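PDB 6SLN: RagA protein, which probably imports nutrients across the bacterial outer membrane as a TonB-dependent receptor, with a plug domain inside a transmembrane beta barrel. Local coordinates for residues Asp243-Phe248 with Pro398-Pro403; Ala252-Asn257 with Leu885-Lys890; Lys263-Ile268 with Val293-Asp298. All blocks are in the same frame, centred on the assembly; numbering follows the deposited sequence.

In the fold
All three contacts lie in long loops between barrel strands, which family topology places on the outer side of the membrane. Interaction 1 is central: its centre is about 8 Å from that of interaction 3 and about 11 Å from that of interaction 2, while interactions 2 and 3 have centres about 14 Å apart. Tyr400 O and Asp294 N, 2.9 Å apart in a probable hydrogen bond, join interactions 1 and 3; Phe248 and Met886 join 1 and 2. Trp255 packs on Val264, tying 2 to 3. The phospholipid seen in the structure is bound by other residues, on barrel strands, among them Phe501 and Tyr525.

Interaction 1. Residues Asp243-Phe248 with Pro398-Pro403; sequences DELLDF and PRYYNP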
loop_
_atom_site.group_PDB
_atom_site.type_symbol
_atom_site.label_atom_id
_atom_site.label_comp_id
_atom_site.label_asym_id
_atom_site.label_seq_id
_atom_site.Cartn_x
_atom_site.Cartn_y
_atom_site.Cartn_z
ATOM N N ASP A 243 -17.884 -45.044 17.576
ATOM C CA ASP A 243 -18.300 -46.390 17.195
ATOM C C ASP A 243 -19.575 -46.337 16.381
ATOM O O ASP A 243 -19.664 -46.930 15.299
ATOM C CB ASP A 243 -18.499 -47.278 18.430
ATOM C CG ASP A 243 -17.188 -47.699 19.072
ATOM O OD1 ASP A 243 -16.137 -47.638 18.396
ATOM O OD2 ASP A 243 -17.209 -48.069 20.268
ATOM N N GLU A 244 -20.565 -45.597 16.879
ATOM C CA GLU A 244 -21.864 -45.537 16.222
ATOM C C GLU A 244 -21.740 -45.037 14.790
ATOM O O GLU A 244 -22.309 -45.635 13.867
ATOM C CB GLU A 244 -22.806 -44.656 17.029
ATOM C CG GLU A 244 -23.219 -45.282 18.310
ATOM C CD GLU A 244 -24.057 -44.365 19.147
ATOM O OE1 GLU A 244 -23.860 -43.126 19.069
ATOM O OE2 GLU A 244 -24.902 -44.894 19.895
ATOM N N LEU A 245 -21.007 -43.934 14.587
ATOM C CA LEU A 245 -20.811 -43.419 13.235
ATOM C C LEU A 245 -20.157 -44.463 12.342
ATOM O O LEU A 245 -20.622 -44.709 11.223
ATOM C CB LEU A 245 -19.967 -42.144 13.254
ATOM C CG LEU A 245 -19.608 -41.672 11.841
ATOM C CD1 LEU A 245 -20.894 -41.434 11.049
ATOM C CD2 LEU A 245 -18.752 -40.437 11.883
ATOM N N LEU A 246 -19.078 -45.097 12.823
ATOM C CA LEU A 246 -18.389 -46.087 11.999
ATOM C C LEU A 246 -19.304 -47.255 11.648
ATOM O O LEU A 246 -19.331 -47.711 10.500
ATOM C CB LEU A 246 -17.128 -46.584 12.698
ATOM C CG LEU A 246 -16.403 -47.753 12.016
ATOM C CD1 LEU A 246 -16.066 -47.399 10.584
ATOM C CD2 LEU A 246 -15.130 -48.114 12.776
ATOM N N ASP A 247 -20.076 -47.745 12.609
ATOM C CA ASP A 247 -21.012 -48.814 12.281
ATOM C C ASP A 247 -22.037 -48.335 11.272
ATOM O O ASP A 247 -22.376 -49.055 10.325
ATOM C CB ASP A 247 -21.711 -49.321 13.538
ATOM C CG ASP A 247 -22.326 -50.681 13.340
ATOM O OD1 ASP A 247 -21.618 -51.583 12.825
ATOM O OD2 ASP A 247 -23.517 -50.840 13.695
ATOM N N PHE A 248 -22.530 -47.112 11.460
ATOM C CA PHE A 248 -23.529 -46.536 10.564
ATOM C C PHE A 248 -23.014 -46.489 9.127
ATOM O O PHE A 248 -23.649 -47.018 8.213
ATOM C CB PHE A 248 -23.898 -45.148 11.089
ATOM C CG PHE A 248 -24.823 -44.371 10.214
ATOM C CD1 PHE A 248 -26.112 -44.811 9.970
ATOM C CD2 PHE A 248 -24.416 -43.168 9.671
ATOM C CE1 PHE A 248 -26.967 -44.075 9.180
ATOM C CE2 PHE A 248 -25.272 -42.425 8.880
ATOM C CZ PHE A 248 -26.544 -42.881 8.635
ATOM N N PRO A 398 -16.112 -36.737 12.482
ATOM C CA PRO A 398 -16.083 -38.096 13.030
ATOM C C PRO A 398 -15.308 -38.107 14.334
ATOM O O PRO A 398 -14.213 -37.570 14.429
ATOM C CB PRO A 398 -15.362 -38.905 11.947
ATOM C CG PRO A 398 -15.600 -38.149 10.691
ATOM C CD PRO A 398 -15.650 -36.695 11.083
ATOM N N ARG A 399 -15.904 -38.686 15.362
ATOM C CA ARG A 399 -15.275 -38.654 16.670
ATOM C C ARG A 399 -14.056 -39.566 16.774
ATOM O O ARG A 399 -13.291 -39.424 17.729
ATOM C CB ARG A 399 -16.315 -38.998 17.731
ATOM C CG ARG A 399 -16.990 -37.788 18.326
ATOM C CD ARG A 399 -17.887 -37.111 17.320
ATOM N NE ARG A 399 -18.648 -36.056 17.965
ATOM C CZ ARG A 399 -18.573 -34.778 17.635
ATOM N NH1 ARG A 399 -17.776 -34.380 16.645
ATOM N NH2 ARG A 399 -19.296 -33.901 18.307
ATOM N N TYR A 400 -13.823 -40.448 15.805
ATOM C CA TYR A 400 -12.610 -41.252 15.767
ATOM C C TYR A 400 -11.443 -40.528 15.114
ATOM O O TYR A 400 -10.350 -41.100 15.010
ATOM C CB TYR A 400 -12.850 -42.582 15.045
ATOM C CG TYR A 400 -13.599 -42.508 13.726
ATOM C CD1 TYR A 400 -12.966 -42.109 12.550
ATOM C CD2 TYR A 400 -14.939 -42.875 13.652
ATOM C CE1 TYR A 400 -13.642 -42.069 11.346
ATOM C CE2 TYR A 400 -15.633 -42.834 12.452
ATOM C CZ TYR A 400 -14.987 -42.426 11.299
ATOM O OH TYR A 400 -15.693 -42.383 10.100
ATOM N N TYR A 401 -11.654 -39.299 14.665
ATOM C CA TYR A 401 -10.581 -38.435 14.202
ATOM C C TYR A 401 -10.162 -37.562 15.369
ATOM O O TYR A 401 -11.003 -36.924 16.008
ATOM C CB TYR A 401 -11.027 -37.573 13.020
ATOM C CG TYR A 401 -11.051 -38.344 11.748
ATOM C CD1 TYR A 401 -10.115 -39.337 11.506
ATOM C CD2 TYR A 401 -12.041 -38.123 10.805
ATOM C CE1 TYR A 401 -10.140 -40.065 10.339
ATOM C CE2 TYR A 401 -12.092 -38.857 9.643
ATOM C CZ TYR A 401 -11.141 -39.825 9.407
ATOM O OH TYR A 401 -11.186 -40.536 8.226
ATOM N N ASN A 402 -8.864 -37.537 15.643
ATOM C CA ASN A 402 -8.338 -36.990 16.891
ATOM C C ASN A 402 -7.314 -35.916 16.578
ATOM O O ASN A 402 -6.237 -36.234 16.033
ATOM C CB ASN A 402 -7.706 -38.097 17.732
ATOM C CG ASN A 402 -7.241 -37.615 19.087
ATOM O OD1 ASN A 402 -7.693 -36.599 19.610
ATOM N ND2 ASN A 402 -6.335 -38.345 19.659
ATOM N N PRO A 403 -7.594 -34.653 16.898
ATOM C CA PRO A 403 -6.598 -33.595 16.688
ATOM C C PRO A 403 -5.696 -33.352 17.886
ATOM O O PRO A 403 -4.958 -32.366 17.882
ATOM C CB PRO A 403 -7.486 -32.366 16.420
ATOM C CG PRO A 403 -8.683 -32.603 17.334
ATOM C CD PRO A 403 -8.844 -34.121 17.463
#
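Leu245 of helix 242-252 points at Pro398 and Tyr400 of the loop that follows helix 390-396, while its neighbour Leu246 grazes Tyr400. The contact is apolar throughout and consists of three buried touches. Leu245 makes two of them with a single methyl: CD2 lies 3.7 Å from Pro398 CB and 4.0 Å from Tyr400 CE2, so that one branch meets both the proline and the tyrosine. The CG of Leu245 stands trans to its backbone nitrogen (chi1 173°), which carries this branch out from the helix to the loop. Leu246 adds the third touch through CB alone, 4.0 Å from Tyr400 CE2; its branches pack on helix 261-276. Leu245 CD2 and Leu246 CB both lie obliquely to the phenol ring; the Leu245 and Tyr400 side chains cross at about a right angle.

Packing within the loop also covers the ring. Pro398 to Tyr401 form a type I beta turn, closed by Tyr401 N to Pro398 O at 3.1 Å. A chi1 of 46° places Tyr400 CG between the backbone nitrogen and the carbonyl carbon, and the ring thereby folds back over the turn, with Pro398 CB 3.6 Å above its plane, near the rim. Tyr400 CE1 in turn lies over one face of the Tyr401 ring, toward its rim.

Polar interactions lie at the margins. The hydroxyl of Tyr400 is hydrogen-bonded to OE1 of Gln249, further along the same helix, which ties the phenol to the helix at its far end as well. Glu244 forms a salt bridge with Lys892.

The helix, seated by two leucines on a type I turn, packs one long interstrand connection, between barrel strands 218-230 and 309-322, against another, between 363-377 and 435-450, in keeping with the large loops of this TonB-dependent receptor.

Interaction 2. Residues Ala252-Asn257 with Leu885-Lys890; sequences AGFWGN and LMQLNK
Phe254 lays one ring face over Met886, whose CB makes a CH-pi contact 3.8 Å from the centroid of the Phe254 ring and 30° off its normal. The overlap continues along the loop backbone, because Met886 C also lies over that face, toward the rim. At the far end of the ring, Phe254 CZ meets Gln887 CB at 3.6 Å. The Gln887 amide plane is tilted only 22° from that of the ring. Met886 does not run straight past the phenyl group: bends at chi2 and chi3 curl its chain, bringing CE to 3.7 Å from Ala252 CB.

Turns shape both partners. Gly253, with phi 90°, ends helix 242-252 in a Schellman motif and begins a type I beta turn to Gly256. Phe254 follows and points at the 885-890 loop. Next comes Trp255, and CD2 of Phe254 sits over the centre of its ring. Across the contact, a second type I turn runs from Leu885 to Leu888. Leu885 O accepts both the turn bond from Leu888 N and a 2.8 Å bond from Lys890 NZ, the two donors arriving from opposite faces of the carbonyl plane.

Gln249 of helix 242-252 donates through NE2 to Met886 O, adding a polar tie beside the apolar one. The chain of another protein packs on Phe254 and Trp255 and hydrogen-bonds to Phe254 O. The contact joins the connection between helices 242-252 and 261-276, on the second of which Trp255 packs, to the loop leading from helix 874-879 to barrel strand 921-937.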
loop_
_atom_site.group_PDB
_atom_site.type_symbol
_atom_site.label_atom_id
_atom_site.label_comp_id
_atom_site.label_asym_id
_atom_site.label_seq_id
_atom_site.Cartn_x
_atom_site.Cartn_y
_atom_site.Cartn_z
ATOM N N ALA A 252 -24.373 -48.537 5.944
ATOM C CA ALA A 252 -24.932 -47.742 4.862
ATOM C C ALA A 252 -24.238 -47.977 3.524
ATOM O O ALA A 252 -24.766 -47.538 2.502
ATOM C CB ALA A 252 -24.873 -46.257 5.237
ATOM N N GLY A 253 -23.087 -48.651 3.490
ATOM C CA GLY A 253 -22.386 -48.891 2.238
ATOM C C GLY A 253 -21.392 -47.816 1.855
ATOM O O GLY A 253 -20.769 -47.905 0.783
ATOM N N PHE A 254 -21.216 -46.813 2.716
ATOM C CA PHE A 254 -20.318 -45.704 2.441
ATOM C C PHE A 254 -18.927 -46.169 2.059
ATOM O O PHE A 254 -18.301 -45.601 1.159
ATOM C CB PHE A 254 -20.233 -44.806 3.663
ATOM C CG PHE A 254 -19.561 -43.525 3.393
ATOM C CD1 PHE A 254 -20.007 -42.710 2.358
ATOM C CD2 PHE A 254 -18.470 -43.125 4.150
ATOM C CE1 PHE A 254 -19.396 -41.514 2.101
ATOM C CE2 PHE A 254 -17.838 -41.909 3.883
ATOM C CZ PHE A 254 -18.303 -41.102 2.855
ATOM N N TRP A 255 -18.417 -47.182 2.745
ATOM C CA TRP A 255 -17.054 -47.639 2.556
ATOM C C TRP A 255 -16.953 -48.792 1.559
ATOM O O TRP A 255 -15.883 -49.380 1.417
ATOM C CB TRP A 255 -16.459 -48.037 3.912
ATOM C CG TRP A 255 -16.435 -46.904 4.927
ATOM C CD1 TRP A 255 -17.172 -46.800 6.071
ATOM C CD2 TRP A 255 -15.623 -45.735 4.877
ATOM N NE1 TRP A 255 -16.880 -45.638 6.734
ATOM C CE2 TRP A 255 -15.925 -44.964 6.022
ATOM C CE3 TRP A 255 -14.675 -45.254 3.971
ATOM C CZ2 TRP A 255 -15.311 -43.740 6.282
ATOM C CZ3 TRP A 255 -14.070 -44.038 4.227
ATOM C CH2 TRP A 255 -14.392 -43.296 5.374
ATOM N N GLY A 256 -18.020 -49.112 0.850
ATOM C CA GLY A 256 -18.008 -50.169 -0.137
ATOM C C GLY A 256 -19.014 -51.248 0.206
ATOM O O GLY A 256 -19.707 -51.196 1.221
ATOM N N ASN A 257 -19.093 -52.230 -0.673
ATOM C CA ASN A 257 -19.924 -53.391 -0.401
ATOM C C ASN A 257 -19.069 -54.484 0.220
ATOM O O ASN A 257 -17.850 -54.522 0.040
ATOM C CB ASN A 257 -20.599 -53.891 -1.681
ATOM C CG ASN A 257 -21.038 -52.749 -2.586
ATOM O OD1 ASN A 257 -20.767 -52.752 -3.789
ATOM N ND2 ASN A 257 -21.718 -51.761 -2.009
ATOM N N LEU A 885 -23.374 -36.699 2.338
ATOM C CA LEU A 885 -22.428 -36.221 3.345
ATOM C C LEU A 885 -22.112 -37.319 4.360
ATOM O O LEU A 885 -21.969 -37.081 5.560
ATOM C CB LEU A 885 -22.959 -34.967 4.021
ATOM C CG LEU A 885 -22.944 -33.845 3.000
ATOM C CD1 LEU A 885 -24.217 -33.027 3.106
ATOM C CD2 LEU A 885 -21.708 -33.009 3.206
ATOM N N MET A 886 -22.003 -38.544 3.870
ATOM C CA MET A 886 -21.993 -39.678 4.772
ATOM C C MET A 886 -20.647 -39.863 5.466
ATOM O O MET A 886 -20.494 -40.805 6.253
ATOM C CB MET A 886 -22.405 -40.930 4.007
ATOM C CG MET A 886 -23.828 -40.846 3.455
ATOM S SD MET A 886 -25.080 -40.907 4.746
ATOM C CE MET A 886 -24.832 -42.566 5.395
ATOM N N GLN A 887 -19.680 -38.979 5.207
ATOM C CA GLN A 887 -18.431 -38.943 5.954
ATOM C C GLN A 887 -18.525 -38.069 7.193
ATOM O O GLN A 887 -17.580 -38.032 7.983
ATOM C CB GLN A 887 -17.292 -38.447 5.070
ATOM C CG GLN A 887 -17.341 -36.948 4.803
ATOM C CD GLN A 887 -17.940 -36.625 3.451
ATOM O OE1 GLN A 887 -19.000 -37.152 3.069
ATOM N NE2 GLN A 887 -17.256 -35.764 2.704
ATOM N N LEU A 888 -19.634 -37.372 7.387
ATOM C CA LEU A 888 -19.784 -36.492 8.530
ATOM C C LEU A 888 -20.501 -37.206 9.659
ATOM O O LEU A 888 -21.396 -38.028 9.431
ATOM C CB LEU A 888 -20.563 -35.230 8.169
ATOM C CG LEU A 888 -20.117 -34.529 6.901
ATOM C CD1 LEU A 888 -21.004 -33.320 6.651
ATOM C CD2 LEU A 888 -18.674 -34.134 7.058
ATOM N N ASN A 889 -20.110 -36.860 10.884
ATOM C CA ASN A 889 -20.827 -37.351 12.050
ATOM C C ASN A 889 -22.265 -36.865 11.981
ATOM O O ASN A 889 -22.529 -35.739 11.549
ATOM C CB ASN A 889 -20.159 -36.867 13.335
ATOM C CG ASN A 889 -20.635 -37.617 14.564
ATOM O OD1 ASN A 889 -20.824 -38.840 14.526
ATOM N ND2 ASN A 889 -20.824 -36.891 15.670
ATOM N N LYS A 890 -23.194 -37.733 12.383
ATOM C CA LYS A 890 -24.625 -37.519 12.232
ATOM C C LYS A 890 -25.331 -37.665 13.573
ATOM O O LYS A 890 -24.785 -38.207 14.536
ATOM C CB LYS A 890 -25.224 -38.510 11.225
ATOM C CG LYS A 890 -24.614 -38.440 9.849
ATOM C CD LYS A 890 -25.176 -37.262 9.055
ATOM C CE LYS A 890 -24.341 -36.970 7.807
ATOM N NZ LYS A 890 -24.166 -38.128 6.872
#

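Interaction 3. Residues Lys263-Ile268 with Val293-Asp298; sequences KVKDMI and VDFNHD
A CH-pi contact of Lys265 with Phe295 fastens helix 261-276 to the loop that later returns the chain to barrel strand 309-322. Lys265 CG stands 3.7 Å from the centroid of the Phe295 ring, 27° off its normal and displaced toward the rim. The rest of the lysine chain, extended beyond CG, runs on over the phenylalanine until its CE is 3.6 Å from Phe295 CB; the aliphatic part of the side chain thus does the touching. One turn further along the helix, Ile268 meets the same ring at its edge, CD1 to Phe295 CZ at 4.1 Å. Its other branch turns to the loop's valine, Ile268 CG2 lying 3.8 Å from Val293 CG2.

Between the two loop anchors, Asp294 organises the backbone. Its OD1 takes bonds from Asn296 N at 2.8 Å and from His297 N, both from the same face of the carboxylate, making an Asx turn and an Asx motif. Beyond the contact, the Phe295 ring meets Tyr400 with planes at about 50°.

Val293 and Phe295, alternate residues of the loop, pack on one side of helix 261-276, within one long interstrand connection of a TonB-dependent receptor barrel.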
loop_
_atom_site.group_PDB
_atom_site.type_symbol
_atom_site.label_atom_id
_atom_site.label_comp_id
_atom_site.label_asym_id
_atom_site.label_seq_id
_atom_site.Cartn_x
_atom_site.Cartn_y
_atom_site.Cartn_z
ATOM N N LYS A 263 -12.098 -53.917 8.578
ATOM C CA LYS A 263 -11.470 -53.546 7.316
ATOM C C LYS A 263 -11.442 -52.031 7.132
ATOM O O LYS A 263 -10.458 -51.482 6.633
ATOM C CB LYS A 263 -12.190 -54.224 6.154
ATOM C CG LYS A 263 -11.882 -55.695 6.048
ATOM C CD LYS A 263 -12.548 -56.339 4.838
ATOM C CE LYS A 263 -12.020 -57.760 4.641
ATOM N NZ LYS A 263 -11.754 -58.093 3.217
ATOM N N VAL A 264 -12.502 -51.335 7.546
ATOM C CA VAL A 264 -12.498 -49.881 7.446
ATOM C C VAL A 264 -11.447 -49.293 8.378
ATOM O O VAL A 264 -10.726 -48.356 8.009
ATOM C CB VAL A 264 -13.907 -49.329 7.730
ATOM C CG1 VAL A 264 -13.895 -47.833 7.918
ATOM C CG2 VAL A 264 -14.793 -49.684 6.599
ATOM N N LYS A 265 -11.317 -49.856 9.588
ATOM C CA LYS A 265 -10.293 -49.380 10.516
ATOM C C LYS A 265 -8.898 -49.606 9.956
ATOM O O LYS A 265 -8.043 -48.714 10.028
ATOM C CB LYS A 265 -10.429 -50.064 11.872
ATOM C CG LYS A 265 -11.715 -49.786 12.607
ATOM C CD LYS A 265 -11.860 -50.707 13.778
ATOM C CE LYS A 265 -12.653 -50.086 14.899
ATOM N NZ LYS A 265 -13.025 -51.162 15.869
ATOM N N ASP A 266 -8.650 -50.788 9.384
ATOM C CA ASP A 266 -7.358 -51.033 8.754
ATOM C C ASP A 266 -7.079 -49.971 7.699
ATOM O O ASP A 266 -6.016 -49.340 7.701
ATOM C CB ASP A 266 -7.311 -52.436 8.148
ATOM C CG ASP A 266 -7.290 -53.536 9.205
ATOM O OD1 ASP A 266 -6.850 -53.275 10.344
ATOM O OD2 ASP A 266 -7.717 -54.670 8.904
ATOM N N MET A 267 -8.062 -49.705 6.835
ATOM C CA MET A 267 -7.845 -48.778 5.728
ATOM C C MET A 267 -7.606 -47.354 6.227
ATOM O O MET A 267 -6.678 -46.673 5.758
ATOM C CB MET A 267 -9.028 -48.846 4.766
ATOM C CG MET A 267 -8.992 -47.798 3.665
ATOM S SD MET A 267 -10.524 -47.751 2.713
ATOM C CE MET A 267 -11.612 -46.881 3.839
ATOM N N ILE A 268 -8.414 -46.889 7.187
ATOM C CA ILE A 268 -8.215 -45.537 7.708
ATOM C C ILE A 268 -6.924 -45.465 8.510
ATOM O O ILE A 268 -6.168 -44.496 8.386
ATOM C CB ILE A 268 -9.426 -45.067 8.539
ATOM C CG1 ILE A 268 -10.688 -45.037 7.670
ATOM C CG2 ILE A 268 -9.168 -43.688 9.142
ATOM C CD1 ILE A 268 -11.990 -44.721 8.424
ATOM N N VAL A 293 -5.920 -41.065 14.346
ATOM C CA VAL A 293 -7.042 -41.972 14.152
ATOM C C VAL A 293 -7.117 -42.862 15.380
ATOM O O VAL A 293 -6.168 -43.591 15.683
ATOM C CB VAL A 293 -6.890 -42.803 12.871
ATOM C CG1 VAL A 293 -7.981 -43.871 12.808
ATOM C CG2 VAL A 293 -6.932 -41.903 11.674
ATOM N N ASP A 294 -8.246 -42.798 16.082
ATOM C CA ASP A 294 -8.455 -43.515 17.340
ATOM C C ASP A 294 -9.919 -43.956 17.399
ATOM O O ASP A 294 -10.822 -43.152 17.643
ATOM C CB ASP A 294 -8.079 -42.639 18.534
ATOM C CG ASP A 294 -8.307 -43.331 19.857
ATOM O OD1 ASP A 294 -8.648 -44.534 19.871
ATOM O OD2 ASP A 294 -8.154 -42.662 20.892
ATOM N N PHE A 295 -10.148 -45.245 17.202
ATOM C CA PHE A 295 -11.487 -45.809 17.308
ATOM C C PHE A 295 -11.872 -46.206 18.729
ATOM O O PHE A 295 -13.036 -46.556 18.961
ATOM C CB PHE A 295 -11.586 -47.006 16.371
ATOM C CG PHE A 295 -11.421 -46.629 14.935
ATOM C CD1 PHE A 295 -12.329 -45.761 14.333
ATOM C CD2 PHE A 295 -10.372 -47.114 14.194
ATOM C CE1 PHE A 295 -12.180 -45.383 13.019
ATOM C CE2 PHE A 295 -10.214 -46.747 12.879
ATOM C CZ PHE A 295 -11.119 -45.877 12.286
ATOM N N ASN A 296 -10.946 -46.125 19.686
ATOM C CA ASN A 296 -11.175 -46.660 21.022
ATOM C C ASN A 296 -11.556 -45.591 22.021
ATOM O O ASN A 296 -12.139 -45.907 23.060
ATOM C CB ASN A 296 -9.928 -47.398 21.504
ATOM C CG ASN A 296 -9.528 -48.490 20.552
ATOM O OD1 ASN A 296 -10.362 -49.300 20.143
ATOM N ND2 ASN A 296 -8.266 -48.496 20.154
ATOM N N HIS A 297 -11.222 -44.351 21.728
ATOM C CA HIS A 297 -11.675 -43.187 22.457
ATOM C C HIS A 297 -12.244 -42.296 21.377
ATOM O O HIS A 297 -12.001 -42.524 20.191
ATOM C CB HIS A 297 -10.493 -42.510 23.220
ATOM C CG HIS A 297 -10.858 -41.280 24.002
ATOM N ND1 HIS A 297 -10.469 -40.013 23.613
ATOM C CD2 HIS A 297 -11.534 -41.125 25.168
ATOM C CE1 HIS A 297 -10.902 -39.131 24.499
ATOM N NE2 HIS A 297 -11.556 -39.778 25.448
ATOM N N ASP A 298 -12.993 -41.282 21.737
ATOM C CA ASP A 298 -13.268 -40.330 20.687
ATOM C C ASP A 298 -13.080 -38.902 21.178
ATOM O O ASP A 298 -13.298 -38.567 22.347
ATOM C CB ASP A 298 -14.640 -40.622 20.001
ATOM C CG ASP A 298 -15.798 -40.712 20.929
ATOM O OD1 ASP A 298 -15.908 -39.874 21.845
ATOM O OD2 ASP A 298 -16.645 -41.585 20.672
#